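Local coordinates for 3-oxoacyl-[acyl-carrier-protein] synthase 2 (Rickettsia rickettsii, PDB 4JGA) that probably catalyses the condensation of malonyl-acyl carrier protein with a growing acyl chain, an elongation step of fatty acid synthesis, at residues Y303-R307 with A340-F345; K90-I95 with P157-L163. One frame throughout, in Å; residues are numbered along the deposited sequence.

Contact 1: residues Y303-R307 with A340-F345; sequences YRAMR and AVQKLF
With CG anti to the backbone N (chi1 175°), the ring of Y303 swings out to L344, whose two methyls come between Y303 and M306. M306 sends its chain the other way, CG anti to its carbonyl carbon and extended as far as SD, then bent at the last torsion (-72°) so that CE turns back to A340. L344 lies between Y303 and M306 and touches both. L344 CD1 reaches Y303 CE2 at 3.7 Å, and the methyl and the ring meet at a slant, neither squarely over the face nor at the edge. L344 CD2 presses on M306 CB at 3.4 Å, a tight carbon pair, and lies near the backbone N of R307. The M306 thioether packs against the second helix: M306 CE touches A340 CB at 3.8 Å, while M306 SD lies 3.8 Å from V341 CG2, the two side chains crossing at about a right angle. M306 SD also comes to the edge of the F345 ring, 4.4 Å from F345 CE2, close to the ring plane. On the outer side, K343 lends its aliphatic base, K343 CG standing 4.0 Å from Y303 CE2, and the rest of its chain leads away to the surface. The contact between the segments is largely apolar, and it grades from partly exposed at Y303 to buried at M306 and F345, which both rest on L416 of strand 414-421. The axes of the short helical segments come within 10.0 Å and cross at -42°, with the backbones closest at Y303 and A340. Two helices packed side by side on the sheet in this way are typical of the layered alpha/beta thiolase fold, here in its C-terminal half.

Contact 2: residues K90-I95 with P157-L163; sequences KMDKFI and PASLINL
The backbones of M91 and A158 pass with CA atoms 4.0 Å apart, and one hydrogen bond joins the segments: D92 N donates to A158 O at 3.1 Å. A158 CB lies against the backbone of the first segment, 3.3 Å from K90 O and close to M91 CA. M91, bent at both chi2 and chi3, curls back over this alanine, its SD beside A158 CA. M91 CE ends 3.2 Å from P157 O and also touches L163 CB. I95 CD1 approaches the same L163 CB at 4.1 Å, so the methionine and isoleucine tips converge on one leucine. Both also touch L167 of helix 163-172, which begins at L163. The junction belongs to the N-terminal half of the thiolase fold: D92 is the N-cap of helix 93-109, and helix 155-159 ends beside it, A158 O meeting D92 N, its chain then passing through a type I turn from L160 to L163 into the next helix. With CG anti to its own N (chi1 -168°), the D92 carboxylate folds back along the helix start, where OD2 accepts the F94 N-H almost straight, at 176°; the other oxygen, OD1, takes the N-H of M135 in helix 133-146. One residue thereby ties three helices, two through its side chain and one through its backbone N. F94 holds its ring with CG between the backbone N and the carbonyl carbon (chi1 87°), directed at the turn. F94 CZ is 3.6 Å from L160 O, which lies at the edge near the ring plane, and I161 CA adjoins the same corner obliquely. I95 CG1 covers one face of this ring, offset toward the rim. The second subunit closes in from beyond, its M292 packing on M91 and L163.

In the fold
Contact 2 comes first along the chain and is complete before contact 1 begins. Contact 2 lies in the N-terminal half of the synthase, contact 1 in the C-terminal half, and they sit on opposite sides of the chain's centre, about 36 Å apart between centres and about 22 Å between nearest atoms. The mixed sheet runs through both halves. Contact 1 packs helices 300-312 and 331-345 together over its C-terminal strands, near the bound sodium and potassium ions. Contact 2 instead joins helix ends near the subunit interface, linking the start of helix 93-109 to the end of helix 155-159 and the turn leading into helix 163-172.

Contact 1: residues Y303-R307 with A340-F345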
ATOM      1  N   TYR A 303      -2.589 -15.545 -16.565  1.00 10.63           N
ATOM      2  CA  TYR A 303      -3.723 -16.151 -17.238  1.00 11.20           C
ATOM      3  C   TYR A 303      -4.986 -16.020 -16.413  1.00 10.90           C
ATOM      4  O   TYR A 303      -6.027 -15.639 -16.924  1.00 10.85           O
ATOM      5  CB  TYR A 303      -3.444 -17.640 -17.531  1.00 12.13           C
ATOM      6  CG  TYR A 303      -4.603 -18.415 -18.137  1.00 13.14           C
ATOM      7  CD1 TYR A 303      -5.518 -19.030 -17.325  1.00 13.53           C
ATOM      8  CD2 TYR A 303      -4.797 -18.481 -19.509  1.00 13.94           C
ATOM      9  CE1 TYR A 303      -6.590 -19.720 -17.855  1.00 14.42           C
ATOM     10  CE2 TYR A 303      -5.854 -19.177 -20.068  1.00 14.81           C
ATOM     11  CZ  TYR A 303      -6.759 -19.782 -19.223  1.00 15.29           C
ATOM     12  OH  TYR A 303      -7.834 -20.504 -19.693  1.00 16.51           O
ATOM     13  N   ARG A 304      -4.901 -16.358 -15.125  1.00 10.60           N
ATOM     14  CA  ARG A 304      -6.042 -16.275 -14.248  1.00 10.44           C
ATOM     15  C   ARG A 304      -6.535 -14.840 -14.062  1.00  9.94           C
ATOM     16  O   ARG A 304      -7.719 -14.616 -14.010  1.00 10.05           O
ATOM     17  CB  ARG A 304      -5.726 -16.903 -12.891  1.00 10.47           C
ATOM     18  CG  ARG A 304      -5.640 -18.436 -12.931  1.00 11.05           C
ATOM     19  CD  ARG A 304      -5.050 -18.991 -11.640  1.00 11.08           C
ATOM     20  NE  ARG A 304      -5.812 -18.497 -10.514  1.00 10.91           N
ATOM     21  CZ  ARG A 304      -5.315 -17.854  -9.464  1.00 10.63           C
ATOM     22  NH1 ARG A 304      -4.001 -17.727  -9.264  1.00 10.63           N
ATOM     23  NH2 ARG A 304      -6.160 -17.385  -8.557  1.00 10.33           N
ATOM     24  N   ALA A 305      -5.633 -13.881 -13.907  1.00  9.57           N
ATOM     25  CA  ALA A 305      -6.061 -12.496 -13.739  1.00  9.13           C
ATOM     26  C   ALA A 305      -6.899 -12.023 -14.930  1.00  9.37           C
ATOM     27  O   ALA A 305      -7.942 -11.401 -14.752  1.00  9.22           O
ATOM     28  CB  ALA A 305      -4.876 -11.589 -13.546  1.00  8.70           C
ATOM     29  N   MET A 306      -6.424 -12.319 -16.140  1.00  9.73           N
ATOM     30  CA  MET A 306      -7.165 -11.980 -17.349  1.00 10.27           C
ATOM     31  C   MET A 306      -8.514 -12.691 -17.371  1.00 10.65           C
ATOM     32  O   MET A 306      -9.559 -12.076 -17.588  1.00 10.47           O
ATOM     33  CB  MET A 306      -6.365 -12.334 -18.611  1.00 10.67           C
ATOM     34  CG  MET A 306      -5.130 -11.453 -18.787  1.00 10.40           C
ATOM     35  SD  MET A 306      -4.274 -11.782 -20.339  1.00 11.15           S
ATOM     36  CE  MET A 306      -3.539 -13.388 -19.991  1.00 11.40           C
ATOM     37  N   ARG A 307      -8.471 -13.986 -17.126  1.00 11.00           N
ATOM     38  CA  ARG A 307      -9.666 -14.791 -17.172  1.00 11.87           C
ATOM     39  C   ARG A 307     -10.700 -14.302 -16.164  1.00 11.51           C
ATOM     40  O   ARG A 307     -11.878 -14.154 -16.497  1.00 11.83           O
ATOM     41  CB  ARG A 307      -9.329 -16.253 -16.895  1.00 12.63           C
ATOM     42  CG  ARG A 307     -10.510 -17.202 -17.043  1.00 13.76           C
ATOM     43  CD  ARG A 307     -10.273 -18.491 -16.269  1.00 14.46           C
ATOM     44  NE  ARG A 307      -9.971 -18.157 -14.867  1.00 14.40           N
ATOM     45  CZ  ARG A 307      -9.448 -19.010 -13.989  1.00 14.79           C
ATOM     46  NH1 ARG A 307      -9.176 -20.255 -14.341  1.00 15.67           N
ATOM     47  NH2 ARG A 307      -9.212 -18.606 -12.748  1.00 14.65           N
ATOM     48  N   ALA A 340       0.242 -16.779 -22.489  1.00 13.63           N
ATOM     49  CA  ALA A 340      -1.023 -16.694 -21.729  1.00 13.37           C
ATOM     50  C   ALA A 340      -2.157 -15.985 -22.523  1.00 13.63           C
ATOM     51  O   ALA A 340      -3.279 -16.454 -22.569  1.00 13.76           O
ATOM     52  CB  ALA A 340      -0.808 -15.995 -20.384  1.00 12.53           C
ATOM     53  N   VAL A 341      -1.828 -14.857 -23.153  1.00 13.86           N
ATOM     54  CA  VAL A 341      -2.765 -14.151 -24.025  1.00 14.22           C
ATOM     55  C   VAL A 341      -3.270 -15.015 -25.186  1.00 15.27           C
ATOM     56  O   VAL A 341      -4.474 -15.133 -25.421  1.00 15.06           O
ATOM     57  CB  VAL A 341      -2.141 -12.832 -24.528  1.00 14.11           C
ATOM     58  CG1 VAL A 341      -2.965 -12.244 -25.665  1.00 14.62           C
ATOM     59  CG2 VAL A 341      -2.021 -11.851 -23.365  1.00 13.28           C
ATOM     60  N   GLN A 342      -2.350 -15.683 -25.875  1.00 16.47           N
ATOM     61  CA  GLN A 342      -2.742 -16.511 -27.018  1.00 17.88           C
ATOM     62  C   GLN A 342      -3.596 -17.732 -26.597  1.00 18.75           C
ATOM     63  O   GLN A 342      -4.567 -18.065 -27.264  1.00 18.90           O
ATOM     64  CB  GLN A 342      -1.520 -16.847 -27.898  1.00 18.55           C
ATOM     65  CG  GLN A 342      -1.043 -15.575 -28.581  1.00 18.72           C
ATOM     66  CD  GLN A 342       0.114 -15.716 -29.537  1.00 19.74           C
ATOM     67  OE1 GLN A 342       0.258 -14.900 -30.446  1.00 20.36           O
ATOM     68  NE2 GLN A 342       0.962 -16.714 -29.328  1.00 20.08           N
ATOM     69  N   LYS A 343      -3.251 -18.340 -25.467  1.00 19.34           N
ATOM     70  CA  LYS A 343      -4.025 -19.434 -24.904  1.00 20.82           C
ATOM     71  C   LYS A 343      -5.453 -18.987 -24.697  1.00 20.02           C
ATOM     72  O   LYS A 343      -6.386 -19.662 -25.078  1.00 20.16           O
ATOM     73  CB  LYS A 343      -3.438 -19.853 -23.545  1.00 22.55           C
ATOM     74  CG  LYS A 343      -3.947 -21.186 -22.972  1.00 25.18           C
ATOM     75  CD  LYS A 343      -2.788 -22.184 -22.999  1.00 27.60           C
ATOM     76  CE  LYS A 343      -3.207 -23.607 -22.609  1.00 29.33           C
ATOM     77  NZ  LYS A 343      -3.747 -24.363 -23.756  1.00 31.07           N
ATOM     78  N   LEU A 344      -5.614 -17.814 -24.095  1.00 18.80           N
ATOM     79  CA  LEU A 344      -6.937 -17.309 -23.762  1.00 18.29           C
ATOM     80  C   LEU A 344      -7.717 -16.770 -24.973  1.00 18.55           C
ATOM     81  O   LEU A 344      -8.959 -16.934 -25.036  1.00 18.66           O
ATOM     82  CB  LEU A 344      -6.766 -16.197 -22.728  1.00 17.55           C
ATOM     83  CG  LEU A 344      -7.892 -15.782 -21.824  1.00 17.09           C
ATOM     84  CD1 LEU A 344      -8.614 -16.956 -21.177  1.00 17.21           C
ATOM     85  CD2 LEU A 344      -7.268 -14.866 -20.761  1.00 16.45           C
ATOM     86  N   PHE A 345      -7.012 -16.157 -25.935  1.00 18.11           N
ATOM     87  CA  PHE A 345      -7.682 -15.388 -26.983  1.00 18.44           C
ATOM     88  C   PHE A 345      -7.579 -15.910 -28.398  1.00 20.01           C
ATOM     89  O   PHE A 345      -8.432 -15.588 -29.230  1.00 20.38           O
ATOM     90  CB  PHE A 345      -7.167 -13.946 -26.976  1.00 17.60           C
ATOM     91  CG  PHE A 345      -7.627 -13.153 -25.787  1.00 16.35           C
ATOM     92  CD1 PHE A 345      -8.896 -12.598 -25.771  1.00 16.23           C
ATOM     93  CD2 PHE A 345      -6.794 -12.968 -24.694  1.00 15.39           C
ATOM     94  CE1 PHE A 345      -9.335 -11.888 -24.673  1.00 15.68           C
ATOM     95  CE2 PHE A 345      -7.221 -12.255 -23.589  1.00 14.74           C
ATOM     96  CZ  PHE A 345      -8.486 -11.698 -23.578  1.00 14.78           C
TER

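Contact 2: residues K90-I95 with P157-L163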
ATOM      1  N   LYS A  90       8.981  20.103  -0.608  1.00 18.35           N
ATOM      2  CA  LYS A  90       9.694  19.282   0.380  1.00 18.50           C
ATOM      3  C   LYS A  90       9.439  17.792   0.205  1.00 17.58           C
ATOM      4  O   LYS A  90      10.167  16.978   0.745  1.00 17.74           O
ATOM      5  CB  LYS A  90       9.237  19.645   1.786  1.00 19.27           C
ATOM      6  CG  LYS A  90       9.206  21.126   2.050  1.00 20.43           C
ATOM      7  CD  LYS A  90      10.585  21.679   2.125  1.00 21.29           C
ATOM      8  CE  LYS A  90      10.480  23.114   2.606  1.00 22.62           C
ATOM      9  NZ  LYS A  90      11.735  23.782   2.245  1.00 23.37           N
ATOM     10  N   MET A  91       8.360  17.447  -0.506  1.00 16.73           N
ATOM     11  CA  MET A  91       7.956  16.061  -0.709  1.00 15.96           C
ATOM     12  C   MET A  91       8.802  15.402  -1.790  1.00 15.71           C
ATOM     13  O   MET A  91       9.416  16.087  -2.604  1.00 16.00           O
ATOM     14  CB  MET A  91       6.474  16.001  -1.101  1.00 15.41           C
ATOM     15  CG  MET A  91       5.525  16.789  -0.174  1.00 15.83           C
ATOM     16  SD  MET A  91       5.570  16.308   1.562  1.00 16.53           S
ATOM     17  CE  MET A  91       4.587  14.876   1.536  1.00 15.95           C
ATOM     18  N   ASP A  92       8.859  14.069  -1.773  1.00 15.40           N
ATOM     19  CA  ASP A  92       9.516  13.321  -2.825  1.00 15.45           C
ATOM     20  C   ASP A  92       8.808  13.578  -4.175  1.00 15.13           C
ATOM     21  O   ASP A  92       7.591  13.812  -4.237  1.00 14.45           O
ATOM     22  CB  ASP A  92       9.505  11.825  -2.529  1.00 15.42           C
ATOM     23  CG  ASP A  92      10.428  11.041  -3.447  1.00 16.01           C
ATOM     24  OD1 ASP A  92      11.659  11.022  -3.147  1.00 16.85           O
ATOM     25  OD2 ASP A  92       9.948  10.504  -4.488  1.00 15.73           O
ATOM     26  N   LYS A  93       9.582  13.518  -5.239  1.00 15.68           N
ATOM     27  CA  LYS A  93       9.060  13.680  -6.589  1.00 15.81           C
ATOM     28  C   LYS A  93       7.924  12.750  -6.962  1.00 14.92           C
ATOM     29  O   LYS A  93       7.092  13.150  -7.750  1.00 14.68           O
ATOM     30  CB  LYS A  93      10.174  13.525  -7.623  1.00 17.18           C
ATOM     31  CG  LYS A  93      11.003  14.779  -7.725  1.00 18.25           C
ATOM     32  CD  LYS A  93      12.408  14.487  -8.185  1.00 19.71           C
ATOM     33  CE  LYS A  93      12.473  14.101  -9.631  1.00 20.68           C
ATOM     34  NZ  LYS A  93      13.189  15.201 -10.319  1.00 22.07           N
ATOM     35  N   PHE A  94       7.862  11.530  -6.409  1.00 14.45           N
ATOM     36  CA  PHE A  94       6.706  10.676  -6.709  1.00 13.73           C
ATOM     37  C   PHE A  94       5.438  11.397  -6.298  1.00 12.97           C
ATOM     38  O   PHE A  94       4.441  11.314  -6.996  1.00 12.65           O
ATOM     39  CB  PHE A  94       6.779   9.246  -6.146  1.00 13.73           C
ATOM     40  CG  PHE A  94       6.259   9.094  -4.739  1.00 13.27           C
ATOM     41  CD1 PHE A  94       7.094   9.319  -3.654  1.00 13.62           C
ATOM     42  CD2 PHE A  94       4.951   8.695  -4.500  1.00 12.63           C
ATOM     43  CE1 PHE A  94       6.632   9.200  -2.358  1.00 13.50           C
ATOM     44  CE2 PHE A  94       4.483   8.587  -3.217  1.00 12.54           C
ATOM     45  CZ  PHE A  94       5.325   8.821  -2.140  1.00 13.02           C
ATOM     46  N   ILE A  95       5.499  12.166  -5.221  1.00 12.85           N
ATOM     47  CA  ILE A  95       4.348  12.932  -4.755  1.00 12.50           C
ATOM     48  C   ILE A  95       4.083  14.136  -5.695  1.00 12.67           C
ATOM     49  O   ILE A  95       2.929  14.437  -5.993  1.00 12.43           O
ATOM     50  CB  ILE A  95       4.499  13.355  -3.282  1.00 12.71           C
ATOM     51  CG1 ILE A  95       4.389  12.098  -2.408  1.00 12.68           C
ATOM     52  CG2 ILE A  95       3.450  14.392  -2.925  1.00 12.73           C
ATOM     53  CD1 ILE A  95       4.812  12.258  -0.960  1.00 13.22           C
ATOM     54  N   PRO A 157       6.951  12.622   6.423  1.00 10.00           N
ATOM     55  CA  PRO A 157       5.841  12.743   5.441  1.00  9.73           C
ATOM     56  C   PRO A 157       6.302  12.765   3.969  1.00  9.88           C
ATOM     57  O   PRO A 157       5.595  12.261   3.066  1.00  9.91           O
ATOM     58  CB  PRO A 157       5.138  14.068   5.857  1.00 10.08           C
ATOM     59  CG  PRO A 157       6.148  14.821   6.663  1.00 10.63           C
ATOM     60  CD  PRO A 157       6.946  13.739   7.382  1.00 10.46           C
ATOM     61  N   ALA A 158       7.470  13.348   3.715  1.00 10.15           N
ATOM     62  CA  ALA A 158       7.979  13.450   2.348  1.00 10.46           C
ATOM     63  C   ALA A 158       8.281  12.098   1.725  1.00 10.32           C
ATOM     64  O   ALA A 158       8.305  11.980   0.492  1.00 10.48           O
ATOM     65  CB  ALA A 158       9.231  14.292   2.324  1.00 10.85           C
ATOM     66  N   SER A 159       8.512  11.106   2.583  1.00 10.15           N
ATOM     67  CA  SER A 159       8.901   9.763   2.206  1.00 10.16           C
ATOM     68  C   SER A 159       7.740   8.748   2.238  1.00  9.81           C
ATOM     69  O   SER A 159       7.886   7.625   1.736  1.00 11.28           O
ATOM     70  CB  SER A 159       9.954   9.228   3.188  1.00 10.39           C
ATOM     71  OG  SER A 159      11.143  10.012   3.180  1.00 11.06           O
ATOM     72  N   LEU A 160       6.613   9.095   2.826  1.00  9.15           N
ATOM     73  CA  LEU A 160       5.546   8.119   3.017  1.00  8.61           C
ATOM     74  C   LEU A 160       4.666   7.976   1.788  1.00  8.19           C
ATOM     75  O   LEU A 160       4.147   8.957   1.265  1.00  7.81           O
ATOM     76  CB  LEU A 160       4.681   8.518   4.197  1.00  8.61           C
ATOM     77  CG  LEU A 160       5.238   8.364   5.601  1.00  8.74           C
ATOM     78  CD1 LEU A 160       4.252   8.917   6.608  1.00  9.00           C
ATOM     79  CD2 LEU A 160       5.471   6.901   5.902  1.00  8.76           C
ATOM     80  N   ILE A 161       4.479   6.734   1.343  1.00  7.89           N
ATOM     81  CA  ILE A 161       3.618   6.474   0.166  1.00  7.63           C
ATOM     82  C   ILE A 161       2.239   7.116   0.282  1.00  7.41           C
ATOM     83  O   ILE A 161       1.701   7.676  -0.675  1.00  7.37           O
ATOM     84  CB  ILE A 161       3.547   4.961  -0.174  1.00  7.56           C
ATOM     85  CG1 ILE A 161       4.904   4.530  -0.719  1.00  7.75           C
ATOM     86  CG2 ILE A 161       2.469   4.682  -1.225  1.00  7.49           C
ATOM     87  CD1 ILE A 161       5.088   3.049  -0.976  1.00  7.93           C
ATOM     88  N   ASN A 162       1.670   7.072   1.470  1.00  7.37           N
ATOM     89  CA  ASN A 162       0.305   7.519   1.644  1.00  7.19           C
ATOM     90  C   ASN A 162       0.141   9.034   1.704  1.00  7.43           C
ATOM     91  O   ASN A 162      -0.994   9.538   1.741  1.00  7.41           O
ATOM     92  CB  ASN A 162      -0.330   6.868   2.862  1.00  7.23           C
ATOM     93  CG  ASN A 162       0.196   7.425   4.156  1.00  7.41           C
ATOM     94  OD1 ASN A 162       1.398   7.344   4.453  1.00  7.69           O
ATOM     95  ND2 ASN A 162      -0.690   7.962   4.943  1.00  7.42           N
ATOM     96  N   LEU A 163       1.244   9.769   1.667  1.00  7.44           N
ATOM     97  CA  LEU A 163       1.125  11.220   1.664  1.00  7.82           C
ATOM     98  C   LEU A 163       0.742  11.789   0.294  1.00  7.89           C
ATOM     99  O   LEU A 163       0.430  12.989   0.174  1.00  8.05           O
ATOM    100  CB  LEU A 163       2.373  11.876   2.265  1.00  8.20           C
ATOM    101  CG  LEU A 163       2.242  12.289   3.736  1.00  8.56           C
ATOM    102  CD1 LEU A 163       1.310  13.486   3.845  1.00  8.93           C
ATOM    103  CD2 LEU A 163       1.727  11.178   4.622  1.00  8.61           C
TER